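Local coordinates for fiber protein (Duck adenovirus 1, PDB 6ITX) that probably attaches the virus to receptors on the host cell through the trimeric C-terminal head of its capsid fibre, at residues L93-S98 / P193-A198; G137-K142 / I294-V299; K218-L223 / Y264-I269; Y226-F231 / N245-P250. All blocks are in the same frame, centred on the assembly; numbering follows the deposited sequence.

Interaction 1 (L93-S98 / P193-A198); sequences LTRIIS and PLYFAA
Arg95 and Ile97, two places apart on strand 95-98, both point at the turn 193-198, where Tyr195 and Phe196 receive them. The arginine is worth following outward. Its CB sits 4.3 Å from Phe196 CZ, near the far end of that ring. With chi1 at -40° the CG lies beside the backbone N, and the chain then runs extended to NE, past the side of Tyr195. CD comes within 3.6 Å of Tyr195 CD2, and NE passes 3.3 Å from Tyr195 CE2. CZ is still close to that same CE2, while NH1 ends in the neighbourhood of the phenol oxygen. The guanidinium and the ring are inclined at 58°, so this is an oblique contact rather than a stack. Tyr195 lies over one face of the guanidinium, and Leu93 CD2 lies over the opposite face. At the tip, NH2 has a long, weak ion pair with Asp189.

Deeper in, Phe196 lies under Ile97. The isoleucine's CG1 stands 3.9 Å from the ring centroid and only 9° off the normal, a CH-pi contact, with CD1 reaching along to CD1 of the ring. The carbonyl oxygen of Arg95 meets the ring edge at CZ. Phe196 N bonds back to Pro193 O at 3.0 Å, which closes a type I turn and sends the two consecutive rings in different directions, Tyr195 to Arg95 and Phe196 to Ile97. Arg95 and Tyr195 form the more exposed edge of this loop-on-sheet packing; Phe196 and Ile97, with Leu128 of strand 118-131, belong to the hydrophobic filling of the beta-sandwich expected for an adenovirus fibre head.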
loop_
_atom_site.group_PDB
_atom_site.type_symbol
_atom_site.label_atom_id
_atom_site.label_comp_id
_atom_site.label_asym_id
_atom_site.label_seq_id
_atom_site.Cartn_x
_atom_site.Cartn_y
_atom_site.Cartn_z
ATOM N N LEU A 93 -19.785 9.679 3.225
ATOM C CA LEU A 93 -19.085 10.848 3.739
ATOM C C LEU A 93 -17.675 10.473 4.180
ATOM O O LEU A 93 -17.487 9.572 5.005
ATOM C CB LEU A 93 -19.861 11.462 4.911
ATOM C CG LEU A 93 -18.987 12.278 5.887
ATOM C CD1 LEU A 93 -18.611 13.645 5.302
ATOM C CD2 LEU A 93 -19.592 12.420 7.300
ATOM N N THR A 94 -16.683 11.167 3.646
ATOM C CA THR A 94 -15.327 10.969 4.140
ATOM C C THR A 94 -15.228 11.491 5.570
ATOM O O THR A 94 -15.458 12.677 5.816
ATOM C CB THR A 94 -14.327 11.669 3.224
ATOM O OG1 THR A 94 -14.129 10.871 2.048
ATOM C CG2 THR A 94 -12.997 11.875 3.922
ATOM N N ARG A 95 -14.904 10.612 6.514
ATOM C CA ARG A 95 -14.765 10.981 7.916
ATOM C C ARG A 95 -13.297 10.959 8.314
ATOM O O ARG A 95 -12.489 10.228 7.730
ATOM C CB ARG A 95 -15.565 10.042 8.827
ATOM C CG ARG A 95 -16.896 9.696 8.232
ATOM C CD ARG A 95 -17.863 9.063 9.197
ATOM N NE ARG A 95 -19.082 8.760 8.457
ATOM C CZ ARG A 95 -20.249 9.366 8.650
ATOM N NH1 ARG A 95 -21.290 9.037 7.897
ATOM N NH2 ARG A 95 -20.379 10.294 9.600
ATOM N N ILE A 96 -12.960 11.766 9.316
ATOM C CA ILE A 96 -11.577 11.965 9.718
ATOM C C ILE A 96 -11.493 11.973 11.236
ATOM O O ILE A 96 -12.280 12.653 11.901
ATOM C CB ILE A 96 -11.011 13.280 9.161
ATOM C CG1 ILE A 96 -11.399 13.467 7.687
ATOM C CG2 ILE A 96 -9.497 13.329 9.372
ATOM C CD1 ILE A 96 -10.555 14.490 6.985
ATOM N N ILE A 97 -10.549 11.206 11.785
ATOM C CA ILE A 97 -10.161 11.311 13.184
ATOM C C ILE A 97 -8.647 11.254 13.235
ATOM O O ILE A 97 -7.988 10.802 12.298
ATOM C CB ILE A 97 -10.737 10.203 14.113
ATOM C CG1 ILE A 97 -10.166 8.824 13.755
ATOM C CG2 ILE A 97 -12.265 10.233 14.155
ATOM C CD1 ILE A 97 -10.390 7.774 14.824
ATOM N N SER A 98 -8.101 11.696 14.357
ATOM C CA SER A 98 -6.675 11.616 14.592
ATOM C C SER A 98 -6.424 11.342 16.070
ATOM O O SER A 98 -7.258 11.643 16.929
ATOM C CB SER A 98 -5.971 12.904 14.142
ATOM O OG SER A 98 -6.202 13.941 15.066
ATOM N N PRO A 193 -15.755 8.128 15.875
ATOM C CA PRO A 193 -14.751 7.118 16.249
ATOM C C PRO A 193 -15.179 5.680 15.996
ATOM O O PRO A 193 -14.342 4.857 15.590
ATOM C CB PRO A 193 -14.538 7.398 17.740
ATOM C CG PRO A 193 -14.688 8.836 17.829
ATOM C CD PRO A 193 -15.827 9.187 16.898
ATOM N N LEU A 194 -16.462 5.362 16.186
ATOM C CA LEU A 194 -16.922 3.986 16.039
ATOM C C LEU A 194 -16.785 3.472 14.612
ATOM O O LEU A 194 -16.764 2.253 14.405
ATOM C CB LEU A 194 -18.377 3.871 16.501
ATOM C CG LEU A 194 -18.646 4.246 17.959
ATOM C CD1 LEU A 194 -20.096 4.018 18.263
ATOM C CD2 LEU A 194 -17.770 3.440 18.909
ATOM N N TYR A 195 -16.683 4.360 13.624
ATOM C CA TYR A 195 -16.543 3.903 12.246
ATOM C C TYR A 195 -15.162 3.347 11.967
ATOM O O TYR A 195 -14.955 2.757 10.899
ATOM C CB TYR A 195 -16.841 5.041 11.264
ATOM C CG TYR A 195 -18.315 5.246 10.992
ATOM C CD1 TYR A 195 -19.262 5.069 12.000
ATOM C CD2 TYR A 195 -18.760 5.618 9.732
ATOM C CE1 TYR A 195 -20.614 5.253 11.757
ATOM C CE2 TYR A 195 -20.110 5.817 9.476
ATOM C CZ TYR A 195 -21.035 5.634 10.492
ATOM O OH TYR A 195 -22.379 5.819 10.240
ATOM N N PHE A 196 -14.227 3.528 12.900
ATOM C CA PHE A 196 -12.835 3.151 12.733
ATOM C C PHE A 196 -12.446 1.958 13.601
ATOM O O PHE A 196 -11.252 1.690 13.783
ATOM C CB PHE A 196 -11.927 4.341 13.045
ATOM C CG PHE A 196 -12.072 5.496 12.096
ATOM C CD1 PHE A 196 -13.041 6.464 12.308
ATOM C CD2 PHE A 196 -11.207 5.636 11.018
ATOM C CE1 PHE A 196 -13.166 7.538 11.464
ATOM C CE2 PHE A 196 -11.329 6.705 10.154
ATOM C CZ PHE A 196 -12.313 7.664 10.384
ATOM N N ALA A 197 -13.408 1.252 14.170
ATOM C CA ALA A 197 -13.110 -0.086 14.638
ATOM C C ALA A 197 -13.029 -1.023 13.435
ATOM O O ALA A 197 -13.670 -0.797 12.403
ATOM C CB ALA A 197 -14.179 -0.564 15.617
ATOM N N ALA A 198 -12.229 -2.072 13.563
ATOM C CA ALA A 198 -12.048 -2.979 12.435
ATOM C C ALA A 198 -13.310 -3.813 12.203
ATOM O O ALA A 198 -13.938 -4.293 13.152
ATOM C CB ALA A 198 -10.834 -3.877 12.668
#

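Interaction 2 (G137-K142 / I294-V299); sequences GTIQIK and IPFTYV
Gly137 and Phe296 form a hydrogen-bonded pair in which each backbone N-H and each carbonyl meets its opposite number. Gly137 N reaches Phe296 O at 3.0 Å, almost straight at the hydrogen (177°) and nearly along the C=O axis; Phe296 N returns to Gly137 O at 2.9 Å, tilted from the carbonyl plane. Two residues on, Ile139 N bonds to Ile294 O, and Ile294 N to Ile139 O at 2.7 Å. Between these rings of bonds sits the non-hydrogen-bonded pair Thr138-Pro295, where this ladder asks for no N-H from the proline. CA-H...O contacts add to the ladder, such as Thr138 CA to Ile294 O. This is an antiparallel join in the beta-sandwich of the fibre head, and Thr138 turns its own backbone bonds outward to Tyr127 on the next strand.

On one face, Phe296 takes chi1 62°, with CG between its backbone N and carbonyl carbon, which swings the ring across to the partner strand. Its CE1 lies 3.9 Å from Ile139 CG2, and Ile139 N meets the ring edge. On the other face Thr138 CG2 touches Pro295, whose ring packs on Thr297 of the second subunit. Gln140 NE2 serves two acceptors, Thr291 O and Ser202 O of the second subunit.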
loop_
_atom_site.group_PDB
_atom_site.type_symbol
_atom_site.label_atom_id
_atom_site.label_comp_id
_atom_site.label_asym_id
_atom_site.label_seq_id
_atom_site.Cartn_x
_atom_site.Cartn_y
_atom_site.Cartn_z
ATOM N N GLY A 137 -5.262 5.176 6.669
ATOM C CA GLY A 137 -4.609 5.964 7.688
ATOM C C GLY A 137 -3.104 5.992 7.504
ATOM O O GLY A 137 -2.537 5.281 6.661
ATOM N N THR A 138 -2.462 6.854 8.298
ATOM C CA THR A 138 -1.019 6.832 8.483
ATOM C C THR A 138 -0.723 6.767 9.974
ATOM O O THR A 138 -1.488 7.280 10.795
ATOM C CB THR A 138 -0.313 8.062 7.864
ATOM O OG1 THR A 138 -0.728 9.254 8.538
ATOM C CG2 THR A 138 -0.634 8.199 6.393
ATOM N N ILE A 139 0.385 6.120 10.325
ATOM C CA ILE A 139 0.893 6.137 11.690
ATOM C C ILE A 139 2.338 6.628 11.661
ATOM O O ILE A 139 3.109 6.284 10.753
ATOM C CB ILE A 139 0.773 4.756 12.362
ATOM C CG1 ILE A 139 1.300 4.810 13.797
ATOM C CG2 ILE A 139 1.484 3.705 11.554
ATOM C CD1 ILE A 139 0.669 3.771 14.721
ATOM N N GLN A 140 2.689 7.466 12.635
ATOM C CA GLN A 140 4.026 8.037 12.742
ATOM C C GLN A 140 4.455 7.927 14.193
ATOM O O GLN A 140 3.734 8.392 15.081
ATOM C CB GLN A 140 4.050 9.500 12.282
ATOM C CG GLN A 140 5.413 10.146 12.378
ATOM C CD GLN A 140 5.501 11.488 11.664
ATOM O OE1 GLN A 140 4.586 12.301 11.713
ATOM N NE2 GLN A 140 6.616 11.719 11.005
ATOM N N ILE A 141 5.618 7.305 14.429
ATOM C CA ILE A 141 6.114 7.011 15.771
ATOM C C ILE A 141 7.485 7.644 15.948
ATOM O O ILE A 141 8.332 7.556 15.052
ATOM C CB ILE A 141 6.188 5.491 16.026
ATOM C CG1 ILE A 141 4.799 4.875 15.882
ATOM C CG2 ILE A 141 6.792 5.181 17.427
ATOM C CD1 ILE A 141 3.852 5.405 16.926
ATOM N N LYS A 142 7.707 8.275 17.107
ATOM C CA LYS A 142 9.014 8.811 17.474
ATOM C C LYS A 142 9.434 8.230 18.813
ATOM O O LYS A 142 8.630 8.196 19.749
ATOM C CB LYS A 142 8.989 10.330 17.565
ATOM C CG LYS A 142 10.349 10.921 17.828
ATOM C CD LYS A 142 10.302 12.418 17.661
ATOM C CE LYS A 142 11.482 13.098 18.330
ATOM N NZ LYS A 142 11.316 14.584 18.156
ATOM N N ILE A 294 3.497 6.285 8.066
ATOM C CA ILE A 294 3.414 5.023 7.338
ATOM C C ILE A 294 1.953 4.811 6.931
ATOM O O ILE A 294 1.096 4.650 7.815
ATOM C CB ILE A 294 3.932 3.847 8.175
ATOM C CG1 ILE A 294 5.346 4.138 8.702
ATOM C CG2 ILE A 294 3.855 2.531 7.369
ATOM C CD1 ILE A 294 5.766 3.267 9.876
ATOM N N PRO A 295 1.639 4.777 5.644
ATOM C CA PRO A 295 0.241 4.540 5.243
ATOM C C PRO A 295 -0.127 3.067 5.287
ATOM O O PRO A 295 0.676 2.197 4.941
ATOM C CB PRO A 295 0.191 5.084 3.814
ATOM C CG PRO A 295 1.573 4.937 3.345
ATOM C CD PRO A 295 2.475 5.184 4.508
ATOM N N PHE A 296 -1.357 2.797 5.728
ATOM C CA PHE A 296 -1.911 1.450 5.786
ATOM C C PHE A 296 -3.419 1.535 5.610
ATOM O O PHE A 296 -4.024 2.595 5.801
ATOM C CB PHE A 296 -1.585 0.768 7.117
ATOM C CG PHE A 296 -2.179 1.478 8.317
ATOM C CD1 PHE A 296 -1.534 2.574 8.884
ATOM C CD2 PHE A 296 -3.399 1.071 8.846
ATOM C CE1 PHE A 296 -2.087 3.240 9.959
ATOM C CE2 PHE A 296 -3.954 1.734 9.922
ATOM C CZ PHE A 296 -3.292 2.822 10.484
ATOM N N THR A 297 -4.031 0.396 5.276
ATOM C CA THR A 297 -5.468 0.316 5.033
ATOM C C THR A 297 -6.053 -0.920 5.706
ATOM O O THR A 297 -5.463 -1.999 5.653
ATOM C CB THR A 297 -5.771 0.274 3.522
ATOM O OG1 THR A 297 -5.505 1.556 2.921
ATOM C CG2 THR A 297 -7.225 -0.099 3.269
ATOM N N TYR A 298 -7.213 -0.770 6.340
ATOM C CA TYR A 298 -7.985 -1.925 6.794
ATOM C C TYR A 298 -9.467 -1.634 6.609
ATOM O O TYR A 298 -9.873 -0.482 6.384
ATOM C CB TYR A 298 -7.689 -2.285 8.264
ATOM C CG TYR A 298 -8.048 -1.189 9.236
ATOM C CD1 TYR A 298 -7.169 -0.152 9.480
ATOM C CD2 TYR A 298 -9.269 -1.177 9.890
ATOM C CE1 TYR A 298 -7.487 0.863 10.347
ATOM C CE2 TYR A 298 -9.595 -0.161 10.768
ATOM C CZ TYR A 298 -8.697 0.857 10.993
ATOM O OH TYR A 298 -8.996 1.885 11.863
ATOM N N VAL A 299 -10.275 -2.692 6.729
ATOM C CA VAL A 299 -11.724 -2.567 6.597
ATOM C C VAL A 299 -12.298 -1.933 7.857
ATOM O O VAL A 299 -12.124 -2.446 8.969
ATOM C CB VAL A 299 -12.380 -3.927 6.332
ATOM C CG1 VAL A 299 -13.766 -3.730 5.756
ATOM C CG2 VAL A 299 -11.553 -4.770 5.397
#

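Interaction 3 (K218-L223 / Y264-I269); sequences KEETEL and YMVFVI
Lys218 meets Tyr264 through its backbone: the N-H of Lys218 gives a hydrogen bond of 2.7 Å to Tyr264 OH, at 161°. The carbonyl oxygen of the same lysine lies in the plane of the tyrosine ring, 3.3 Å from CE2, and the CB also rests near the hydroxyl. Glu219 starts away from the strand but bends back at chi2, bringing OE1 to 4.1 Å from Val268 CG2; its carboxylate is held elsewhere, by a salt bridge to Arg160 and a hydrogen bond to Tyr217 OH.

Glu219 O accepts from Glu222 N, closing a type I turn through Glu220 and Thr221. The turn belongs to a loop laid over one face of a sheet of the fibre-head beta-sandwich: Tyr264, Val266 and Val268 alternate toward it, while Met265 and Phe267 turn into the interior on the other face. Glu220 packs its CB on Val266 CG1 at 3.9 Å. Bent at chi2 (-82°), it then carries OE1 over to Val268 CG2, 3.7 Å away, while OE2 keeps a weak ion pair with Arg160.

Leu223 comes in last, crossing the tyrosine at about a right angle. One methyl, CD2, is set 3.6 Å from Tyr264 CD2, and the other, CD1, touches Val266 CG1.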
loop_
_atom_site.group_PDB
_atom_site.type_symbol
_atom_site.label_atom_id
_atom_site.label_comp_id
_atom_site.label_asym_id
_atom_site.label_seq_id
_atom_site.Cartn_x
_atom_site.Cartn_y
_atom_site.Cartn_z
ATOM N N LYS A 218 2.952 -9.251 20.734
ATOM C CA LYS A 218 2.785 -10.413 19.865
ATOM C C LYS A 218 3.701 -10.235 18.661
ATOM O O LYS A 218 3.590 -9.233 17.950
ATOM C CB LYS A 218 1.325 -10.573 19.413
ATOM C CG LYS A 218 0.341 -11.005 20.521
ATOM C CD LYS A 218 0.458 -12.482 20.874
ATOM C CE LYS A 218 -0.671 -12.933 21.798
ATOM N NZ LYS A 218 -1.026 -14.395 21.630
ATOM N N GLU A 219 4.620 -11.184 18.455
ATOM C CA GLU A 219 5.453 -11.175 17.258
ATOM C C GLU A 219 4.558 -11.380 16.043
ATOM O O GLU A 219 3.517 -12.028 16.120
ATOM C CB GLU A 219 6.536 -12.273 17.346
ATOM C CG GLU A 219 7.793 -12.056 16.426
ATOM C CD GLU A 219 8.621 -10.790 16.786
ATOM O OE1 GLU A 219 8.759 -9.887 15.898
ATOM O OE2 GLU A 219 9.149 -10.689 17.947
ATOM N N GLU A 220 4.945 -10.794 14.914
ATOM C CA GLU A 220 4.088 -10.895 13.734
ATOM C C GLU A 220 3.879 -12.336 13.257
ATOM O O GLU A 220 2.909 -12.596 12.535
ATOM C CB GLU A 220 4.643 -10.034 12.599
ATOM C CG GLU A 220 5.904 -10.545 11.985
ATOM C CD GLU A 220 7.119 -10.150 12.794
ATOM O OE1 GLU A 220 6.941 -9.487 13.855
ATOM O OE2 GLU A 220 8.250 -10.496 12.368
ATOM N N THR A 221 4.728 -13.282 13.658
ATOM C CA THR A 221 4.491 -14.675 13.301
ATOM C C THR A 221 3.418 -15.331 14.149
ATOM O O THR A 221 3.099 -16.504 13.912
ATOM C CB THR A 221 5.757 -15.521 13.421
ATOM O OG1 THR A 221 6.431 -15.207 14.642
ATOM C CG2 THR A 221 6.674 -15.289 12.241
ATOM N N GLU A 222 2.877 -14.625 15.135
ATOM C CA GLU A 222 1.837 -15.157 16.004
ATOM C C GLU A 222 0.492 -14.524 15.710
ATOM O O GLU A 222 -0.517 -14.909 16.316
ATOM C CB GLU A 222 2.215 -14.933 17.471
ATOM C CG GLU A 222 3.700 -15.046 17.716
ATOM C CD GLU A 222 4.036 -15.433 19.136
ATOM O OE1 GLU A 222 4.414 -14.531 19.921
ATOM O OE2 GLU A 222 3.918 -16.638 19.456
ATOM N N LEU A 223 0.451 -13.564 14.798
ATOM C CA LEU A 223 -0.811 -12.938 14.450
ATOM C C LEU A 223 -1.646 -13.873 13.574
ATOM O O LEU A 223 -1.100 -14.613 12.745
ATOM C CB LEU A 223 -0.545 -11.613 13.730
ATOM C CG LEU A 223 0.263 -10.646 14.602
ATOM C CD1 LEU A 223 0.562 -9.372 13.860
ATOM C CD2 LEU A 223 -0.494 -10.341 15.889
ATOM N N TYR A 264 -4.014 -3.862 16.265
ATOM C CA TYR A 264 -2.664 -4.133 16.744
ATOM C C TYR A 264 -1.660 -3.851 15.636
ATOM O O TYR A 264 -1.900 -4.148 14.462
ATOM C CB TYR A 264 -2.524 -5.590 17.204
ATOM C CG TYR A 264 -1.149 -5.979 17.729
ATOM C CD1 TYR A 264 -0.644 -5.429 18.911
ATOM C CD2 TYR A 264 -0.367 -6.914 17.062
ATOM C CE1 TYR A 264 0.608 -5.790 19.408
ATOM C CE2 TYR A 264 0.893 -7.295 17.559
ATOM C CZ TYR A 264 1.378 -6.727 18.731
ATOM O OH TYR A 264 2.631 -7.093 19.225
ATOM N N MET A 265 -0.534 -3.268 16.011
ATOM C CA MET A 265 0.489 -2.891 15.053
ATOM C C MET A 265 1.829 -3.236 15.654
ATOM O O MET A 265 2.193 -2.681 16.692
ATOM C CB MET A 265 0.415 -1.407 14.741
ATOM C CG MET A 265 -0.943 -1.035 14.214
ATOM S SD MET A 265 -0.909 0.555 13.446
ATOM C CE MET A 265 -1.856 0.210 12.007
ATOM N N VAL A 266 2.549 -4.165 15.038
ATOM C CA VAL A 266 3.896 -4.487 15.480
ATOM C C VAL A 266 4.871 -3.954 14.441
ATOM O O VAL A 266 4.664 -4.132 13.233
ATOM C CB VAL A 266 4.076 -5.995 15.741
ATOM C CG1 VAL A 266 3.581 -6.816 14.581
ATOM C CG2 VAL A 266 5.531 -6.292 16.060
ATOM N N PHE A 267 5.889 -3.241 14.915
ATOM C CA PHE A 267 6.915 -2.621 14.084
ATOM C C PHE A 267 8.202 -3.406 14.245
ATOM O O PHE A 267 8.608 -3.700 15.376
ATOM C CB PHE A 267 7.174 -1.173 14.504
ATOM C CG PHE A 267 6.013 -0.260 14.307
ATOM C CD1 PHE A 267 4.917 -0.326 15.134
ATOM C CD2 PHE A 267 6.027 0.679 13.296
ATOM C CE1 PHE A 267 3.856 0.521 14.948
ATOM C CE2 PHE A 267 4.963 1.526 13.095
ATOM C CZ PHE A 267 3.877 1.454 13.922
ATOM N N VAL A 268 8.847 -3.738 13.132
ATOM C CA VAL A 268 10.186 -4.326 13.146
ATOM C C VAL A 268 11.088 -3.421 12.320
ATOM O O VAL A 268 10.779 -3.119 11.159
ATOM C CB VAL A 268 10.198 -5.762 12.604
ATOM C CG1 VAL A 268 11.600 -6.339 12.637
ATOM C CG2 VAL A 268 9.268 -6.618 13.409
ATOM N N ILE A 269 12.186 -2.981 12.921
ATOM C CA ILE A 269 13.079 -1.983 12.346
ATOM C C ILE A 269 14.484 -2.554 12.446
ATOM O O ILE A 269 14.856 -3.085 13.501
ATOM C CB ILE A 269 12.960 -0.638 13.098
ATOM C CG1 ILE A 269 11.639 0.071 12.761
ATOM C CG2 ILE A 269 14.151 0.264 12.826
ATOM C CD1 ILE A 269 11.347 1.299 13.664
#

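Interaction 4 (Y226-F231 / N245-P250); sequences YTRHSF and NLYVCP. With SO4 (sulfate ion), chain N.
First torsions of opposite sign place the rings of Tyr226 and Tyr247: chi1 of 61° holds the Tyr226 ring between its backbone N and carbonyl carbon, whereas Tyr247 at -58° keeps its ring beside its own N. The two form a T-shaped pair, planes at 87° and centroids 4.8 Å apart, with the edge of Tyr247 aimed through CD2 at the centre of the Tyr226 face. Arg228 runs alongside Tyr247 and lays its CG over a face of that ring, 3.9 Å from the centroid, a CH-pi contact.

The two strands are the arms of a beta hairpin in the fibre-head sandwich. Thr227 with Val248 and His229 with Leu246 are its hydrogen-bonded pairs, each bonded in both directions; Leu246 N to His229 O measures 2.8 Å. The sheet runs on into the neighbouring subunits, Tyr226 and Thr227 pairing with the third and Phe231 with the second.

A bend at chi3 takes the Arg228 guanidinium past Asn245, whose OD1 lies over one face; CD is 3.3 Å from that oxygen, and NE approaches it at too poor an angle to bond. OD1 instead accepts from Ser230 OG. At the guanidinium edge, NH1 donates to sulfate O2 at 2.8 Å. Arg228 NH1 of the second and third subunits also bonds this ion, probably from the crystallisation liquor, so three like arginines converge on one anion that would offset their charge.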
loop_
_atom_site.group_PDB
_atom_site.type_symbol
_atom_site.label_atom_id
_atom_site.label_comp_id
_atom_site.label_asym_id
_atom_site.label_seq_id
_atom_site.Cartn_x
_atom_site.Cartn_y
_atom_site.Cartn_z
ATOM N N TYR A 226 -2.013 -10.852 8.776
ATOM C CA TYR A 226 -1.611 -9.456 8.824
ATOM C C TYR A 226 -1.383 -8.978 7.405
ATOM O O TYR A 226 -1.210 -9.772 6.477
ATOM C CB TYR A 226 -0.346 -9.230 9.667
ATOM C CG TYR A 226 0.898 -9.949 9.180
ATOM C CD1 TYR A 226 1.489 -9.627 7.952
ATOM C CD2 TYR A 226 1.503 -10.944 9.955
ATOM C CE1 TYR A 226 2.625 -10.294 7.496
ATOM C CE2 TYR A 226 2.642 -11.610 9.514
ATOM C CZ TYR A 226 3.198 -11.274 8.290
ATOM O OH TYR A 226 4.315 -11.927 7.845
ATOM N N THR A 227 -1.376 -7.666 7.263
ATOM C CA THR A 227 -0.902 -6.982 6.077
ATOM C C THR A 227 0.404 -6.309 6.445
ATOM O O THR A 227 0.628 -5.958 7.611
ATOM C CB THR A 227 -1.915 -5.947 5.600
ATOM O OG1 THR A 227 -2.099 -4.944 6.615
ATOM C CG2 THR A 227 -3.253 -6.632 5.311
ATOM N N ARG A 228 1.288 -6.168 5.472
ATOM C CA ARG A 228 2.614 -5.657 5.760
ATOM C C ARG A 228 2.853 -4.381 4.982
ATOM O O ARG A 228 2.453 -4.262 3.822
ATOM C CB ARG A 228 3.705 -6.675 5.437
ATOM C CG ARG A 228 4.985 -6.354 6.168
ATOM C CD ARG A 228 6.150 -7.152 5.688
ATOM N NE ARG A 228 6.352 -6.965 4.261
ATOM C CZ ARG A 228 7.266 -7.633 3.569
ATOM N NH1 ARG A 228 7.406 -7.426 2.267
ATOM N NH2 ARG A 228 8.044 -8.505 4.195
ATOM N N HIS A 229 3.518 -3.434 5.629
ATOM C CA HIS A 229 3.778 -2.137 5.029
ATOM C C HIS A 229 5.236 -1.780 5.259
ATOM O O HIS A 229 5.691 -1.726 6.406
ATOM C CB HIS A 229 2.818 -1.086 5.588
ATOM C CG HIS A 229 1.371 -1.414 5.326
ATOM N ND1 HIS A 229 0.663 -2.349 6.064
ATOM C CD2 HIS A 229 0.539 -1.006 4.339
ATOM C CE1 HIS A 229 -0.561 -2.450 5.584
ATOM N NE2 HIS A 229 -0.660 -1.648 4.535
ATOM N N SER A 230 5.978 -1.594 4.167
ATOM C CA SER A 230 7.419 -1.418 4.244
ATOM C C SER A 230 7.789 0.056 4.245
ATOM O O SER A 230 7.200 0.861 3.515
ATOM C CB SER A 230 8.122 -2.131 3.094
ATOM O OG SER A 230 8.195 -3.514 3.357
ATOM N N PHE A 231 8.793 0.388 5.052
ATOM C CA PHE A 231 9.186 1.764 5.303
ATOM C C PHE A 231 10.620 1.745 5.815
ATOM O O PHE A 231 11.245 0.682 5.919
ATOM C CB PHE A 231 8.240 2.436 6.308
ATOM C CG PHE A 231 8.441 1.996 7.739
ATOM C CD1 PHE A 231 7.778 0.878 8.232
ATOM C CD2 PHE A 231 9.289 2.709 8.599
ATOM C CE1 PHE A 231 7.948 0.462 9.566
ATOM C CE2 PHE A 231 9.477 2.308 9.937
ATOM C CZ PHE A 231 8.798 1.179 10.422
ATOM N N ASN A 245 9.290 -2.637 8.844
ATOM C CA ASN A 245 8.036 -3.228 8.426
ATOM C C ASN A 245 6.985 -3.015 9.503
ATOM O O ASN A 245 7.269 -3.114 10.698
ATOM C CB ASN A 245 8.234 -4.704 8.073
ATOM C CG ASN A 245 8.799 -4.869 6.661
ATOM O OD1 ASN A 245 8.135 -4.544 5.679
ATOM N ND2 ASN A 245 10.040 -5.338 6.558
ATOM N N LEU A 246 5.792 -2.646 9.060
ATOM C CA LEU A 246 4.637 -2.480 9.921
ATOM C C LEU A 246 3.689 -3.623 9.611
ATOM O O LEU A 246 3.432 -3.905 8.438
ATOM C CB LEU A 246 3.958 -1.126 9.675
ATOM C CG LEU A 246 2.522 -0.941 10.181
ATOM C CD1 LEU A 246 2.444 -1.026 11.700
ATOM C CD2 LEU A 246 1.998 0.369 9.724
ATOM N N TYR A 247 3.205 -4.301 10.647
ATOM C CA TYR A 247 2.291 -5.427 10.485
ATOM C C TYR A 247 0.987 -5.058 11.169
ATOM O O TYR A 247 0.967 -4.829 12.385
ATOM C CB TYR A 247 2.867 -6.723 11.071
ATOM C CG TYR A 247 4.186 -7.110 10.459
ATOM C CD1 TYR A 247 5.339 -6.450 10.823
ATOM C CD2 TYR A 247 4.280 -8.130 9.502
ATOM C CE1 TYR A 247 6.544 -6.765 10.272
ATOM C CE2 TYR A 247 5.497 -8.460 8.940
ATOM C CZ TYR A 247 6.632 -7.755 9.331
ATOM O OH TYR A 247 7.885 -8.025 8.825
ATOM N N VAL A 248 -0.090 -4.977 10.391
ATOM C CA VAL A 248 -1.384 -4.568 10.911
ATOM C C VAL A 248 -2.246 -5.803 11.064
ATOM O O VAL A 248 -2.329 -6.639 10.156
ATOM C CB VAL A 248 -2.067 -3.540 10.000
ATOM C CG1 VAL A 248 -3.424 -3.193 10.553
ATOM C CG2 VAL A 248 -1.201 -2.317 9.829
ATOM N N CYS A 249 -2.883 -5.913 12.200
ATOM C CA CYS A 249 -3.758 -7.020 12.501
ATOM C C CYS A 249 -4.725 -6.545 13.569
ATOM O O CYS A 249 -4.289 -6.095 14.644
ATOM C CB CYS A 249 -2.982 -8.232 13.001
ATOM S SG CYS A 249 -4.115 -9.531 13.475
ATOM N N PRO A 250 -6.029 -6.599 13.312
ATOM C CA PRO A 250 -6.988 -6.205 14.342
ATOM C C PRO A 250 -6.869 -7.084 15.583
ATOM O O PRO A 250 -6.352 -8.202 15.547
ATOM C CB PRO A 250 -8.338 -6.373 13.639
ATOM C CG PRO A 250 -8.006 -6.051 12.218
ATOM C CD PRO A 250 -6.678 -6.740 12.001
HETATM S S SO4 N . 11.057 -7.928 0.518
HETATM O O1 SO4 N . 11.788 -7.069 -0.445
HETATM O O2 SO4 N . 9.696 -7.406 0.700
HETATM O O3 SO4 N . 10.976 -9.291 -0.020
HETATM O O4 SO4 N . 11.690 -7.906 1.850
#

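Overall arrangement
Interactions 2, 3 and 4 touch one another. Interactions 3 and 4 share neighbouring strands, joined by Tyr264 N to Cys249 O at 2.8 Å, and their centres lie about 8 Å apart. Interaction 2 packs on the inward side chains of interaction 3, Ile294 CD1 coming within 3.7 Å of Phe267 CE2, and is a sheet neighbour of interaction 4, strand 288-299 bordering strand 226-235. Interaction 1 does not touch interaction 3, but meets interaction 2 through a probable hydrogen bond, Phe196 O to Tyr298 OH, 3.0 Å, and interaction 4 through Ala198 CB to Pro250 CG, 3.6 Å. The bound glutamine touches Val299 of interaction 2; the Tyr195 side chain of interaction 1 is about 7 Å from it.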